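Long-range contacts in intradiol ring-cleavage dioxygenase (Streptomyces sp. SirexAA-E, PDB 4ILV), which probably catalyses the oxygen-dependent intradiol cleavage of catechol-type rings at a ferric iron, in a secreted protein that also carries a carbohydrate-binding module: residues S68-L79 with G178-Q188; L143-G151 with L160-V169. One frame throughout, in Å; residues are numbered along the deposited sequence.

Interaction 1: residues S68-L79 with G178-Q188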
loop_
_atom_site.group_PDB
_atom_site.type_symbol
_atom_site.label_atom_id
_atom_site.label_comp_id
_atom_site.label_asym_id
_atom_site.label_seq_id
_atom_site.Cartn_x
_atom_site.Cartn_y
_atom_site.Cartn_z
ATOM N N SER A 68 3.618 7.222 2.957
ATOM C CA SER A 68 2.958 7.681 4.182
ATOM C C SER A 68 1.674 8.476 3.898
ATOM O O SER A 68 1.434 8.908 2.775
ATOM C CB SER A 68 3.918 8.517 5.024
ATOM O OG SER A 68 4.214 9.742 4.371
ATOM N N GLY A 69 0.843 8.642 4.926
ATOM C CA GLY A 69 -0.397 9.383 4.783
ATOM C C GLY A 69 -1.287 9.200 5.998
ATOM O O GLY A 69 -0.809 8.878 7.085
ATOM N N TYR A 70 -2.590 9.373 5.808
ATOM C CA TYR A 70 -3.547 9.251 6.897
ATOM C C TYR A 70 -4.733 8.404 6.473
ATOM O O TYR A 70 -4.978 8.210 5.280
ATOM C CB TYR A 70 -4.052 10.640 7.322
ATOM C CG TYR A 70 -2.960 11.592 7.750
ATOM C CD1 TYR A 70 -2.632 11.748 9.090
ATOM C CD2 TYR A 70 -2.269 12.353 6.813
ATOM C CE1 TYR A 70 -1.629 12.624 9.486
ATOM C CE2 TYR A 70 -1.267 13.242 7.202
ATOM C CZ TYR A 70 -0.952 13.368 8.534
ATOM O OH TYR A 70 0.045 14.236 8.917
ATOM N N VAL A 71 -5.472 7.898 7.456
ATOM C CA VAL A 71 -6.739 7.250 7.184
ATOM C C VAL A 71 -7.857 8.149 7.727
ATOM O O VAL A 71 -7.894 8.429 8.921
ATOM C CB VAL A 71 -6.821 5.857 7.849
ATOM C CG1 VAL A 71 -8.188 5.225 7.599
ATOM C CG2 VAL A 71 -5.680 4.933 7.343
ATOM N N PHE A 72 -8.756 8.607 6.858
ATOM C CA PHE A 72 -9.872 9.446 7.305
ATOM C C PHE A 72 -11.160 8.655 7.241
ATOM O O PHE A 72 -11.251 7.678 6.502
ATOM C CB PHE A 72 -10.006 10.696 6.434
ATOM C CG PHE A 72 -8.829 11.637 6.532
ATOM C CD1 PHE A 72 -8.724 12.533 7.591
ATOM C CD2 PHE A 72 -7.825 11.617 5.571
ATOM C CE1 PHE A 72 -7.634 13.401 7.689
ATOM C CE2 PHE A 72 -6.735 12.480 5.649
ATOM C CZ PHE A 72 -6.634 13.375 6.707
ATOM N N GLY A 73 -12.146 9.078 8.028
ATOM C CA GLY A 73 -13.487 8.543 7.928
ATOM C C GLY A 73 -14.381 9.496 7.163
ATOM O O GLY A 73 -13.890 10.402 6.497
ATOM N N ARG A 74 -15.693 9.304 7.289
ATOM C CA ARG A 74 -16.690 10.038 6.509
ATOM C C ARG A 74 -16.698 11.549 6.732
ATOM O O ARG A 74 -17.185 12.298 5.882
ATOM C CB ARG A 74 -18.100 9.506 6.810
ATOM C CG ARG A 74 -18.522 8.286 6.005
ATOM C CD ARG A 74 -20.030 8.041 6.124
ATOM N NE ARG A 74 -20.350 6.620 6.287
ATOM C CZ ARG A 74 -21.583 6.118 6.304
ATOM N NH1 ARG A 74 -22.633 6.917 6.147
ATOM N NH2 ARG A 74 -21.769 4.813 6.464
ATOM N N ALA A 75 -16.208 12.008 7.876
ATOM C CA ALA A 75 -16.250 13.443 8.145
ATOM C C ALA A 75 -14.890 14.117 8.001
ATOM O O ALA A 75 -14.679 15.189 8.562
ATOM C CB ALA A 75 -16.836 13.720 9.505
ATOM N N CYS A 76 -13.978 13.484 7.258
ATOM C CA CYS A 76 -12.625 14.011 7.060
ATOM C C CYS A 76 -11.858 14.104 8.384
ATOM O O CYS A 76 -10.981 14.946 8.545
ATOM C CB CYS A 76 -12.654 15.401 6.383
ATOM S SG CYS A 76 -13.224 15.477 4.663
ATOM N N LYS A 77 -12.177 13.238 9.334
ATOM C CA LYS A 77 -11.439 13.238 10.581
ATOM C C LYS A 77 -10.602 11.969 10.661
ATOM O O LYS A 77 -11.021 10.919 10.180
ATOM C CB LYS A 77 -12.391 13.359 11.772
ATOM C CG LYS A 77 -12.955 14.761 11.949
ATOM C CD LYS A 77 -13.597 14.954 13.316
ATOM C CE LYS A 77 -15.105 14.738 13.270
ATOM N NZ LYS A 77 -15.757 14.983 14.593
ATOM N N PRO A 78 -9.412 12.065 11.270
ATOM C CA PRO A 78 -8.486 10.931 11.287
ATOM C C PRO A 78 -9.088 9.738 12.026
ATOM O O PRO A 78 -9.827 9.931 12.991
ATOM C CB PRO A 78 -7.279 11.475 12.056
ATOM C CG PRO A 78 -7.420 12.952 12.046
ATOM C CD PRO A 78 -8.892 13.216 12.028
ATOM N N LEU A 79 -8.783 8.524 11.573
ATOM C CA LEU A 79 -9.280 7.318 12.236
ATOM C C LEU A 79 -8.161 6.570 12.942
ATOM O O LEU A 79 -7.126 6.253 12.343
ATOM C CB LEU A 79 -9.941 6.378 11.232
ATOM C CG LEU A 79 -11.327 6.741 10.721
ATOM C CD1 LEU A 79 -11.764 5.749 9.653
ATOM C CD2 LEU A 79 -12.314 6.772 11.885
ATOM N N GLY A 178 6.371 8.337 -1.240
ATOM C CA GLY A 178 4.980 8.239 -1.646
ATOM C C GLY A 178 4.021 8.844 -0.630
ATOM O O GLY A 178 4.236 8.739 0.583
ATOM N N THR A 179 2.956 9.462 -1.143
ATOM C CA THR A 179 1.916 10.109 -0.346
ATOM C C THR A 179 0.540 9.623 -0.804
ATOM O O THR A 179 0.201 9.708 -1.995
ATOM C CB THR A 179 1.953 11.642 -0.534
ATOM O OG1 THR A 179 3.097 12.189 0.133
ATOM C CG2 THR A 179 0.710 12.278 0.021
ATOM N N PHE A 180 -0.245 9.112 0.139
ATOM C CA PHE A 180 -1.589 8.628 -0.156
ATOM C C PHE A 180 -2.445 8.651 1.097
ATOM O O PHE A 180 -2.012 8.198 2.153
ATOM C CB PHE A 180 -1.565 7.203 -0.739
ATOM C CG PHE A 180 -2.926 6.717 -1.197
ATOM C CD1 PHE A 180 -3.392 7.016 -2.474
ATOM C CD2 PHE A 180 -3.742 5.978 -0.344
ATOM C CE1 PHE A 180 -4.648 6.581 -2.891
ATOM C CE2 PHE A 180 -4.997 5.529 -0.755
ATOM C CZ PHE A 180 -5.454 5.835 -2.024
ATOM N N ASP A 181 -3.657 9.191 0.980
ATOM C CA ASP A 181 -4.612 9.167 2.074
ATOM C C ASP A 181 -5.781 8.227 1.781
ATOM O O ASP A 181 -6.350 8.255 0.686
ATOM C CB ASP A 181 -5.150 10.589 2.349
ATOM C CG ASP A 181 -4.102 11.504 2.978
ATOM O OD1 ASP A 181 -3.082 10.998 3.513
ATOM O OD2 ASP A 181 -4.290 12.741 2.940
ATOM N N PHE A 182 -6.164 7.426 2.772
ATOM C CA PHE A 182 -7.339 6.570 2.642
ATOM C C PHE A 182 -8.557 7.310 3.188
ATOM O O PHE A 182 -8.452 8.066 4.159
ATOM C CB PHE A 182 -7.183 5.273 3.438
ATOM C CG PHE A 182 -6.049 4.390 2.971
ATOM C CD1 PHE A 182 -4.742 4.656 3.347
ATOM C CD2 PHE A 182 -6.303 3.274 2.189
ATOM C CE1 PHE A 182 -3.701 3.824 2.932
ATOM C CE2 PHE A 182 -5.260 2.438 1.770
ATOM C CZ PHE A 182 -3.965 2.720 2.139
ATOM N N VAL A 183 -9.707 7.089 2.562
ATOM C CA VAL A 183 -10.981 7.527 3.123
ATOM C C VAL A 183 -11.879 6.295 3.189
ATOM O O VAL A 183 -12.195 5.700 2.161
ATOM C CB VAL A 183 -11.623 8.611 2.264
ATOM C CG1 VAL A 183 -12.985 9.015 2.844
ATOM C CG2 VAL A 183 -10.715 9.813 2.200
ATOM N N LEU A 184 -12.231 5.884 4.402
ATOM C CA LEU A 184 -13.058 4.709 4.613
ATOM C C LEU A 184 -14.488 5.107 4.961
ATOM O O LEU A 184 -14.720 6.144 5.587
ATOM C CB LEU A 184 -12.502 3.869 5.758
ATOM C CG LEU A 184 -11.041 3.450 5.652
ATOM C CD1 LEU A 184 -10.661 2.616 6.869
ATOM C CD2 LEU A 184 -10.806 2.691 4.368
ATOM N N ASP A 185 -15.432 4.252 4.587
ATOM C CA ASP A 185 -16.848 4.478 4.852
ATOM C C ASP A 185 -17.178 4.213 6.329
ATOM O O ASP A 185 -17.779 3.194 6.678
ATOM C CB ASP A 185 -17.692 3.597 3.928
ATOM C CG ASP A 185 -19.156 3.973 3.937
ATOM O OD1 ASP A 185 -19.992 3.097 3.624
ATOM O OD2 ASP A 185 -19.465 5.146 4.246
ATOM N N VAL A 186 -16.771 5.153 7.183
ATOM C CA VAL A 186 -16.955 5.071 8.628
ATOM C C VAL A 186 -17.554 6.377 9.129
ATOM O O VAL A 186 -16.920 7.428 9.042
ATOM C CB VAL A 186 -15.605 4.839 9.341
ATOM C CG1 VAL A 186 -15.765 4.935 10.853
ATOM C CG2 VAL A 186 -15.000 3.505 8.923
ATOM N N ALA A 187 -18.762 6.302 9.685
ATOM C CA ALA A 187 -19.501 7.491 10.114
ATOM C C ALA A 187 -18.814 8.253 11.243
ATOM O O ALA A 187 -18.274 7.656 12.179
ATOM C CB ALA A 187 -20.921 7.107 10.516
ATOM N N GLN A 188 -18.831 9.583 11.135
ATOM C CA GLN A 188 -18.197 10.450 12.122
ATOM C C GLN A 188 -19.097 11.644 12.475
ATOM O O GLN A 188 -18.853 12.356 13.448
ATOM C CB GLN A 188 -16.835 10.942 11.608
ATOM C CG GLN A 188 -15.801 9.848 11.310
ATOM C CD GLN A 188 -14.470 10.428 10.835
ATOM O OE1 GLN A 188 -14.394 11.064 9.782
ATOM N NE2 GLN A 188 -13.423 10.232 11.628
HETATM O O HOH W 1 6.279 9.148 2.701
HETATM O O HOH W 2 2.195 11.865 2.852
#

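Interaction 2: residues L143-G151 with L160-V169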
loop_
_atom_site.group_PDB
_atom_site.type_symbol
_atom_site.label_atom_id
_atom_site.label_comp_id
_atom_site.label_asym_id
_atom_site.label_seq_id
_atom_site.Cartn_x
_atom_site.Cartn_y
_atom_site.Cartn_z
ATOM N N LEU A 143 -11.583 -3.412 3.701
ATOM C CA LEU A 143 -11.432 -2.891 2.347
ATOM C C LEU A 143 -10.166 -3.471 1.700
ATOM O O LEU A 143 -9.070 -3.299 2.233
ATOM C CB LEU A 143 -11.323 -1.368 2.364
ATOM C CG LEU A 143 -11.007 -0.763 0.991
ATOM C CD1 LEU A 143 -12.286 -0.696 0.167
ATOM C CD2 LEU A 143 -10.342 0.610 1.091
ATOM N N THR A 144 -10.316 -4.149 0.562
ATOM C CA THR A 144 -9.164 -4.642 -0.199
ATOM C C THR A 144 -8.922 -3.749 -1.401
ATOM O O THR A 144 -9.845 -3.479 -2.179
ATOM C CB THR A 144 -9.396 -6.075 -0.704
ATOM O OG1 THR A 144 -9.574 -6.947 0.416
ATOM C CG2 THR A 144 -8.205 -6.561 -1.557
ATOM N N THR A 145 -7.688 -3.290 -1.566
ATOM C CA THR A 145 -7.407 -2.357 -2.651
ATOM C C THR A 145 -5.938 -2.345 -3.044
ATOM O O THR A 145 -5.147 -3.144 -2.549
ATOM C CB THR A 145 -7.926 -0.924 -2.296
ATOM O OG1 THR A 145 -7.856 -0.077 -3.441
ATOM C CG2 THR A 145 -7.132 -0.302 -1.158
ATOM N N GLN A 146 -5.576 -1.448 -3.953
ATOM C CA GLN A 146 -4.192 -1.334 -4.396
ATOM C C GLN A 146 -3.759 0.123 -4.538
ATOM O O GLN A 146 -4.597 1.012 -4.710
ATOM C CB GLN A 146 -4.026 -2.025 -5.751
ATOM C CG GLN A 146 -4.430 -3.474 -5.744
ATOM C CD GLN A 146 -4.260 -4.129 -7.096
ATOM O OE1 GLN A 146 -3.414 -3.720 -7.899
ATOM N NE2 GLN A 146 -5.060 -5.159 -7.356
ATOM N N LEU A 147 -2.453 0.361 -4.485
ATOM C CA LEU A 147 -1.919 1.694 -4.746
ATOM C C LEU A 147 -1.065 1.702 -6.006
ATOM O O LEU A 147 -0.274 0.781 -6.228
ATOM C CB LEU A 147 -1.088 2.177 -3.558
ATOM C CG LEU A 147 -1.783 2.098 -2.196
ATOM C CD1 LEU A 147 -0.849 2.592 -1.101
ATOM C CD2 LEU A 147 -3.111 2.871 -2.177
ATOM N N TYR A 148 -1.210 2.749 -6.817
ATOM C CA TYR A 148 -0.482 2.849 -8.086
ATOM C C TYR A 148 0.509 4.001 -8.082
ATOM O O TYR A 148 0.468 4.863 -7.202
ATOM C CB TYR A 148 -1.443 2.987 -9.270
ATOM C CG TYR A 148 -2.323 1.772 -9.459
ATOM C CD1 TYR A 148 -1.820 0.617 -10.035
ATOM C CD2 TYR A 148 -3.652 1.778 -9.053
ATOM C CE1 TYR A 148 -2.611 -0.500 -10.211
ATOM C CE2 TYR A 148 -4.453 0.659 -9.223
ATOM C CZ TYR A 148 -3.915 -0.481 -9.802
ATOM O OH TYR A 148 -4.684 -1.606 -9.986
ATOM N N PHE A 149 1.387 3.998 -9.084
ATOM C CA PHE A 149 2.486 4.944 -9.209
ATOM C C PHE A 149 2.259 5.873 -10.379
ATOM O O PHE A 149 1.822 5.429 -11.440
ATOM C CB PHE A 149 3.810 4.180 -9.427
ATOM C CG PHE A 149 4.249 3.412 -8.222
ATOM C CD1 PHE A 149 5.285 3.874 -7.431
ATOM C CD2 PHE A 149 3.596 2.248 -7.852
ATOM C CE1 PHE A 149 5.675 3.179 -6.292
ATOM C CE2 PHE A 149 3.985 1.538 -6.722
ATOM C CZ PHE A 149 5.026 2.010 -5.938
ATOM N N PRO A 150 2.581 7.167 -10.201
ATOM C CA PRO A 150 2.380 8.154 -11.260
ATOM C C PRO A 150 3.376 7.958 -12.391
ATOM O O PRO A 150 4.542 7.662 -12.142
ATOM C CB PRO A 150 2.653 9.487 -10.549
ATOM C CG PRO A 150 3.618 9.136 -9.467
ATOM C CD PRO A 150 3.188 7.764 -8.997
ATOM N N GLY A 151 2.907 8.127 -13.621
ATOM C CA GLY A 151 3.779 8.194 -14.779
ATOM C C GLY A 151 4.268 6.861 -15.308
ATOM O O GLY A 151 5.142 6.819 -16.168
ATOM N N LEU A 160 -6.799 -2.808 -14.928
ATOM C CA LEU A 160 -7.113 -2.717 -13.506
ATOM C C LEU A 160 -6.756 -1.354 -12.922
ATOM O O LEU A 160 -7.206 -1.003 -11.837
ATOM C CB LEU A 160 -6.369 -3.799 -12.728
ATOM C CG LEU A 160 -7.114 -5.077 -12.351
ATOM C CD1 LEU A 160 -7.410 -5.914 -13.584
ATOM C CD2 LEU A 160 -6.297 -5.870 -11.341
ATOM N N PHE A 161 -5.940 -0.596 -13.645
ATOM C CA PHE A 161 -5.450 0.685 -13.157
ATOM C C PHE A 161 -6.595 1.648 -12.900
ATOM O O PHE A 161 -7.552 1.688 -13.662
ATOM C CB PHE A 161 -4.466 1.311 -14.149
ATOM C CG PHE A 161 -4.104 2.719 -13.809
ATOM C CD1 PHE A 161 -3.185 2.982 -12.810
ATOM C CD2 PHE A 161 -4.715 3.785 -14.461
ATOM C CE1 PHE A 161 -2.859 4.285 -12.475
ATOM C CE2 PHE A 161 -4.397 5.097 -14.129
ATOM C CZ PHE A 161 -3.467 5.348 -13.128
ATOM N N ASP A 162 -6.496 2.407 -11.815
ATOM C CA ASP A 162 -7.506 3.402 -11.460
ATOM C C ASP A 162 -6.805 4.647 -10.925
ATOM O O ASP A 162 -6.181 4.598 -9.865
ATOM C CB ASP A 162 -8.436 2.830 -10.387
ATOM C CG ASP A 162 -9.590 3.773 -10.022
ATOM O OD1 ASP A 162 -9.613 4.940 -10.468
ATOM O OD2 ASP A 162 -10.462 3.337 -9.239
ATOM N N PRO A 163 -6.911 5.774 -11.648
ATOM C CA PRO A 163 -6.263 7.029 -11.246
ATOM C C PRO A 163 -6.653 7.483 -9.836
ATOM O O PRO A 163 -5.891 8.222 -9.220
ATOM C CB PRO A 163 -6.764 8.034 -12.286
ATOM C CG PRO A 163 -7.963 7.398 -12.894
ATOM C CD PRO A 163 -7.675 5.938 -12.892
ATOM N N ALA A 164 -7.808 7.054 -9.329
ATOM C CA ALA A 164 -8.193 7.402 -7.956
ATOM C C ALA A 164 -7.288 6.709 -6.928
ATOM O O ALA A 164 -7.232 7.111 -5.770
ATOM C CB ALA A 164 -9.655 7.055 -7.694
ATOM N N LEU A 165 -6.566 5.680 -7.350
ATOM C CA LEU A 165 -5.694 4.956 -6.433
ATOM C C LEU A 165 -4.220 5.308 -6.647
ATOM O O LEU A 165 -3.322 4.608 -6.146
ATOM C CB LEU A 165 -5.924 3.452 -6.574
ATOM C CG LEU A 165 -7.337 3.006 -6.181
ATOM C CD1 LEU A 165 -7.629 1.609 -6.689
ATOM C CD2 LEU A 165 -7.532 3.065 -4.679
ATOM N N LEU A 166 -3.968 6.402 -7.371
ATOM C CA LEU A 166 -2.599 6.901 -7.553
ATOM C C LEU A 166 -2.068 7.535 -6.278
ATOM O O LEU A 166 -2.760 8.310 -5.623
ATOM C CB LEU A 166 -2.540 7.931 -8.679
ATOM C CG LEU A 166 -2.369 7.443 -10.122
ATOM C CD1 LEU A 166 -2.608 8.596 -11.104
ATOM C CD2 LEU A 166 -0.995 6.823 -10.356
ATOM N N MET A 167 -0.856 7.171 -5.906
ATOM C CA MET A 167 -0.080 7.902 -4.909
ATOM C C MET A 167 0.511 9.136 -5.572
ATOM O O MET A 167 0.681 9.162 -6.790
ATOM C CB MET A 167 1.095 7.042 -4.426
ATOM C CG MET A 167 0.690 5.778 -3.682
ATOM S SD MET A 167 2.121 4.821 -3.147
ATOM C CE MET A 167 2.631 4.094 -4.704
ATOM N N ASN A 168 0.832 10.155 -4.780
ATOM C CA ASN A 168 1.805 11.149 -5.214
ATOM C C ASN A 168 3.175 10.575 -4.885
ATOM O O ASN A 168 3.356 9.985 -3.839
ATOM C CB ASN A 168 1.636 12.478 -4.490
ATOM C CG ASN A 168 0.481 13.309 -5.036
ATOM O OD1 ASN A 168 -0.178 12.936 -6.007
ATOM N ND2 ASN A 168 0.246 14.458 -4.415
ATOM N N VAL A 169 4.136 10.735 -5.781
ATOM C CA VAL A 169 5.477 10.206 -5.552
ATOM C C VAL A 169 6.510 11.211 -6.009
ATOM O O VAL A 169 6.448 11.694 -7.136
ATOM C CB VAL A 169 5.713 8.884 -6.316
ATOM C CG1 VAL A 169 7.189 8.414 -6.163
ATOM C CG2 VAL A 169 4.749 7.816 -5.834
#

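Interaction 1: residues S68-L79 with G178-Q188
Gln-188 and Asp-181 each swing the first side-chain bond anti to their own carbonyl carbon (chi1 -61° and -71°), which brings an amide to the type I turn Gly-73 to Cys-76 and Lys-77 just after it, and a carboxylate to the edge of strand 64-72. Beyond CG the glutamine is extended, so its amide reaches this loop. There OE1 accepts from Ala-75 N (2.8 Å), in the amide plane and on a lone pair, and also from Lys-77 N at 3.1 Å. NE2 donates to Lys-77 O (2.9 Å) from well above that carbonyl plane; the same oxygen accepts from Gly-73 N. A side chain with both donor and acceptor suits this spot.

Between the strands, which run parallel, the backbone ladder is interrupted near Phe-180. Tyr-70 N bonds instead to Asp-181 OD1 (2.9 Å), meeting it from above the carboxylate plane, so the aspartate stands in for a main-chain carbonyl. Gly-69 fits alongside because its CA lies only 3.3 Å from Phe-180 O, leaving no room for a side chain. Pairing resumes with Phe-182 N donating to Tyr-70 O and continues with Phe-72 N to Phe-182 O at 2.8 Å, almost straight at 176°. Farther on, Arg-74 N donates to Val-186 O.

On the face that carries Val-71 and Phe-182, Val-71 CG1 packs on Leu-184 CD1 (3.7 Å), while Phe-182 and Phe-114 meet edge-to-face. Leu-79 and Val-186 meet tip to tip. Arg-74 NE, poorly ordered, forms a salt bridge with Asp-185 OD2 (2.7 Å).

This parallel pair is central in the mixed sheet of the transthyretin-like fold. Its chemistry implies that Asp-181 bridges the mid-ladder break, while the Gln-188 amide fastens the last modelled residue to the 73-77 loop.

Interaction 2: residues L143-G151 with L160-V169
Tyr-148 is held to the 160-169 segment directly by its backbone and, through Gln-39, at its hydroxyl. Its backbone N donates to Leu-165 O (2.9 Å) and its carbonyl accepts from Met-167 N (3.0 Å), a single bridge that satisfies both peptide groups. At the far end, the phenol OH is hydrogen-bonded to Gln-39 OE1, while Gln-39 NE2 donates to Leu-160 O; one amide thus serves both segments. Phe-161 directs its ring edge at one face of the tyrosine, centroids 5.2 Å apart and planes at 66°, and Leu-165 CB sits at the edge of the same ring.

Other polar groups find partners outside the two segments. Thr-145 OG1, although 3.4 Å from Leu-165 CD2, bonds to Pro-37 O, and Gln-146 OE1 is hydrogen-bonded to Arg-127 NH1. Phe-149 O, with Leu-166 CD2 nearby, accepts from Asn-155 ND2. Within 160-169, Asp-162 OD1 accepts from Ala-164 N (3.0 Å), closing an Asx turn, a place that suits a short carboxylate.

Met-167, bent at its last torsion (chi3 -75°), lays CE over the centre of the Phe-149 ring, 3.4 Å from its centroid: a flexible, apolar side chain suited to an aromatic face. Pro-150 CD touches Val-169 CG2 beside it.

The chemistry implies a largely apolar seam in which Tyr-148 N and O are satisfied by backbone pairing, and Tyr-148 OH, Thr-145 OG1 and Gln-146 OE1 by residues outside it, next to the iron ligands His-130 and His-132, which Gln-146 touches.

Interactions 1 and 2 have centres 16 Å apart and meet where strand 168-172 lies beside strand 175-183 in the mixed sheet: Thr-179 N is 2.8 Å from Asn-168 O, probably a hydrogen bond. Phe-180, at the interruption in interaction 1, packs its CE2 3.6 Å from Leu-147 CD2, so it reaches from the mixed sheet to the antiparallel one that ends in strand 143-148. Interaction 2 lies nearer the active site; the Gln-146 side chain is about 6 Å from the ferric ion, which Tyr-95, Tyr-124, His-130 and His-132 bind. Interaction 1 instead joins central strands and the chain's modelled end.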